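Local coordinates for austinoid biosynthesis clusters protein H (Emericella nidulans FGSC A4, PDB 5X9K) that takes part, as a homodimeric member of the Trt14 isomerase family, in the biosynthesis of the fungal meroterpenoids austinol and dehydroaustinol, at residues K108-I113 / V129-I134. Numbering follows the deposited sequence.
Sequences KVVLHI and VYILQI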
ATOM      1  N   LYS A 108      13.988   4.307  -5.759  1.00 14.13           N
ATOM      2  CA  LYS A 108      12.639   4.163  -5.221  1.00 17.07           C
ATOM      3  C   LYS A 108      12.613   4.459  -3.727  1.00 15.76           C
ATOM      4  O   LYS A 108      13.500   4.040  -2.970  1.00 16.57           O
ATOM      5  CB  LYS A 108      12.090   2.757  -5.496  1.00 15.68           C
ATOM      6  CG  LYS A 108      11.756   2.528  -6.965  1.00 19.33           C
ATOM      7  CD  LYS A 108      11.107   1.161  -7.199  1.00 21.29           C
ATOM      8  CE  LYS A 108      11.210   0.739  -8.659  1.00 33.45           C
ATOM      9  NZ  LYS A 108       9.884   0.412  -9.248  1.00 45.54           N
ATOM     10  N   VAL A 109      11.590   5.200  -3.313  1.00 13.46           N
ATOM     11  CA  VAL A 109      11.360   5.539  -1.921  1.00 15.62           C
ATOM     12  C   VAL A 109       9.968   5.055  -1.566  1.00 12.31           C
ATOM     13  O   VAL A 109       8.999   5.396  -2.256  1.00 15.95           O
ATOM     14  CB  VAL A 109      11.476   7.048  -1.664  1.00 14.50           C
ATOM     15  CG1 VAL A 109      11.157   7.339  -0.221  1.00 13.91           C
ATOM     16  CG2 VAL A 109      12.888   7.585  -2.069  1.00 14.35           C
ATOM     17  N   VAL A 110       9.867   4.274  -0.501  1.00 12.21           N
ATOM     18  CA  VAL A 110       8.593   3.728  -0.038  1.00 12.90           C
ATOM     19  C   VAL A 110       8.210   4.441   1.250  1.00 13.10           C
ATOM     20  O   VAL A 110       9.013   4.506   2.192  1.00 12.47           O
ATOM     21  CB  VAL A 110       8.669   2.210   0.187  1.00 15.34           C
ATOM     22  CG1 VAL A 110       7.291   1.679   0.593  1.00 12.98           C
ATOM     23  CG2 VAL A 110       9.126   1.519  -1.083  1.00 14.97           C
ATOM     24  N   LEU A 111       6.979   4.959   1.301  1.00 11.36           N
ATOM     25  CA  LEU A 111       6.527   5.771   2.424  1.00 10.42           C
ATOM     26  C   LEU A 111       5.158   5.315   2.890  1.00 12.37           C
ATOM     27  O   LEU A 111       4.264   5.089   2.073  1.00 13.85           O
ATOM     28  CB  LEU A 111       6.440   7.245   2.041  1.00 13.20           C
ATOM     29  CG  LEU A 111       7.742   7.913   1.609  1.00 14.93           C
ATOM     30  CD1 LEU A 111       7.465   9.267   0.989  1.00 13.71           C
ATOM     31  CD2 LEU A 111       8.668   8.055   2.815  1.00 15.05           C
ATOM     32  N   HIS A 112       4.996   5.207   4.208  1.00 11.63           N
ATOM     33  CA  HIS A 112       3.681   5.033   4.812  1.00 16.19           C
ATOM     34  C   HIS A 112       3.141   6.429   5.129  1.00 15.43           C
ATOM     35  O   HIS A 112       3.641   7.112   6.031  1.00 14.87           O
ATOM     36  CB  HIS A 112       3.785   4.138   6.047  1.00 13.02           C
ATOM     37  CG  HIS A 112       2.465   3.770   6.632  1.00 13.07           C
ATOM     38  ND1 HIS A 112       2.345   3.130   7.846  1.00 12.92           N
ATOM     39  CD2 HIS A 112       1.205   3.941   6.165  1.00 19.06           C
ATOM     40  CE1 HIS A 112       1.067   2.942   8.112  1.00 15.40           C
ATOM     41  NE2 HIS A 112       0.353   3.420   7.107  1.00 17.78           N
ATOM     42  N   ILE A 113       2.121   6.855   4.376  1.00 13.75           N
ATOM     43  CA  ILE A 113       1.646   8.234   4.346  1.00 14.68           C
ATOM     44  C   ILE A 113       0.287   8.341   5.025  1.00 16.39           C
ATOM     45  O   ILE A 113      -0.580   7.479   4.837  1.00 14.69           O
ATOM     46  CB  ILE A 113       1.537   8.722   2.890  1.00 15.76           C
ATOM     47  CG1 ILE A 113       2.914   8.751   2.237  1.00 15.04           C
ATOM     48  CG2 ILE A 113       0.831  10.091   2.812  1.00 16.41           C
ATOM     49  CD1 ILE A 113       3.725   9.907   2.679  1.00 17.17           C
ATOM     50  N   VAL A 129       0.229   3.655   1.167  1.00 13.09           N
ATOM     51  CA  VAL A 129       1.629   3.371   0.887  1.00 13.59           C
ATOM     52  C   VAL A 129       1.942   4.019  -0.455  1.00 13.24           C
ATOM     53  O   VAL A 129       1.266   3.751  -1.454  1.00 13.86           O
ATOM     54  CB  VAL A 129       1.923   1.865   0.869  1.00 15.58           C
ATOM     55  CG1 VAL A 129       3.399   1.613   0.549  1.00 11.73           C
ATOM     56  CG2 VAL A 129       1.561   1.236   2.230  1.00 13.58           C
ATOM     57  N   TYR A 130       2.926   4.908  -0.468  1.00 11.15           N
ATOM     58  CA  TYR A 130       3.443   5.447  -1.714  1.00 11.49           C
ATOM     59  C   TYR A 130       4.732   4.718  -2.043  1.00 11.18           C
ATOM     60  O   TYR A 130       5.582   4.532  -1.170  1.00 12.32           O
ATOM     61  CB  TYR A 130       3.739   6.948  -1.602  1.00 13.38           C
ATOM     62  CG  TYR A 130       2.565   7.889  -1.767  1.00 15.87           C
ATOM     63  CD1 TYR A 130       1.256   7.423  -1.853  1.00 16.47           C
ATOM     64  CD2 TYR A 130       2.783   9.263  -1.866  1.00 15.05           C
ATOM     65  CE1 TYR A 130       0.192   8.314  -2.031  1.00 14.15           C
ATOM     66  CE2 TYR A 130       1.750  10.140  -2.023  1.00 16.55           C
ATOM     67  CZ  TYR A 130       0.462   9.676  -2.110  1.00 15.87           C
ATOM     68  OH  TYR A 130      -0.553  10.583  -2.280  1.00 18.02           O
ATOM     69  N   ILE A 131       4.896   4.332  -3.301  1.00 12.44           N
ATOM     70  CA  ILE A 131       6.208   3.919  -3.820  1.00 13.41           C
ATOM     71  C   ILE A 131       6.572   4.884  -4.939  1.00 12.54           C
ATOM     72  O   ILE A 131       5.949   4.864  -6.007  1.00 13.69           O
ATOM     73  CB  ILE A 131       6.216   2.470  -4.320  1.00 17.58           C
ATOM     74  CG1 ILE A 131       5.861   1.509  -3.182  1.00 14.32           C
ATOM     75  CG2 ILE A 131       7.588   2.129  -4.886  1.00 14.64           C
ATOM     76  CD1 ILE A 131       5.693   0.062  -3.617  1.00 17.00           C
ATOM     77  N   LEU A 132       7.592   5.711  -4.713  1.00 13.46           N
ATOM     78  CA  LEU A 132       7.968   6.765  -5.651  1.00 13.37           C
ATOM     79  C   LEU A 132       9.293   6.398  -6.301  1.00 14.96           C
ATOM     80  O   LEU A 132      10.289   6.184  -5.597  1.00 18.01           O
ATOM     81  CB  LEU A 132       8.075   8.113  -4.940  1.00 12.13           C
ATOM     82  CG  LEU A 132       6.831   8.496  -4.118  1.00 11.70           C
ATOM     83  CD1 LEU A 132       7.024   9.813  -3.397  1.00 16.23           C
ATOM     84  CD2 LEU A 132       5.611   8.552  -5.014  1.00 13.22           C
ATOM     85  N   GLN A 133       9.294   6.318  -7.636  1.00 17.61           N
ATOM     86  CA  GLN A 133      10.513   6.138  -8.423  1.00 16.35           C
ATOM     87  C   GLN A 133      10.948   7.498  -8.954  1.00 13.56           C
ATOM     88  O   GLN A 133      10.174   8.171  -9.639  1.00 17.11           O
ATOM     89  CB  GLN A 133      10.287   5.176  -9.589  1.00 19.29           C
ATOM     90  CG  GLN A 133      11.554   4.815 -10.407  1.00 21.34           C
ATOM     91  CD  GLN A 133      11.242   3.839 -11.538  1.00 24.25           C
ATOM     92  OE1 GLN A 133      10.650   2.795 -11.311  1.00 28.10           O
ATOM     93  NE2 GLN A 133      11.618   4.197 -12.766  1.00 23.80           N
ATOM     94  N   ILE A 134      12.186   7.886  -8.658  1.00 17.35           N
ATOM     95  CA  ILE A 134      12.715   9.184  -9.064  1.00 15.95           C
ATOM     96  C   ILE A 134      13.481   9.010 -10.372  1.00 16.94           C
ATOM     97  O   ILE A 134      14.028   7.935 -10.647  1.00 18.31           O
ATOM     98  CB  ILE A 134      13.605   9.765  -7.949  1.00 14.80           C
ATOM     99  CG1 ILE A 134      12.872   9.737  -6.601  1.00 17.64           C
ATOM    100  CG2 ILE A 134      14.082  11.174  -8.290  1.00 18.18           C
ATOM    101  CD1 ILE A 134      11.512  10.390  -6.659  1.00 17.64           C
TER
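Val109 and Leu132 form a hydrogen-bonded pair in the antiparallel beta hairpin of strands 108-119 and 122-134, part of the curled mixed sheet of the chain, consistent with the NTF2-like fold expected of the Trt14 family. Val109 N donates a hydrogen bond to Leu132 O (2.8 Å), and Leu132 N returns a nearly straight bond to Val109 O, 177° at the hydrogen. Two residues on, Leu111 and Tyr130 exchange the same two bonds, each donor lying in the plane of the carbonyl it meets. All four of these carbonyls also receive a CA-H contact, the shortest from Lys108 CA to Leu132 O (3.1 Å). The non-hydrogen-bonded residues turn their backbone groups outward to backbone hydrogen bonds within the same chain, Val110 with Val101, Val129 with Phe147 and Ile131 with Phe145, which ties the hairpin into the sheet on both flanks.

Val110, Val129 and Ile131 share the face that meets the second subunit, where Val101 of that subunit packs on Val110 and Ile131. Val110 sends CG1 to Val129 CG1 and CG2 to Ile131 CG1, both 3.9 Å away. Tyr130 lies on the other face with Val109, Leu111 and Leu132; Ile113 CG1 sits over one face of its ring, 4.1 Å from Tyr130 CG, while Phe144 meets that ring edge-to-face.

Gln133 binds Glu142 through NE2. Lys108 NZ makes a long, weak ion pair with Glu99 of the second subunit, and its chain bends at the last torsion (chi4 -125°) to bring NZ within a weak 3.2 Å hydrogen bond of Gln133 OE1.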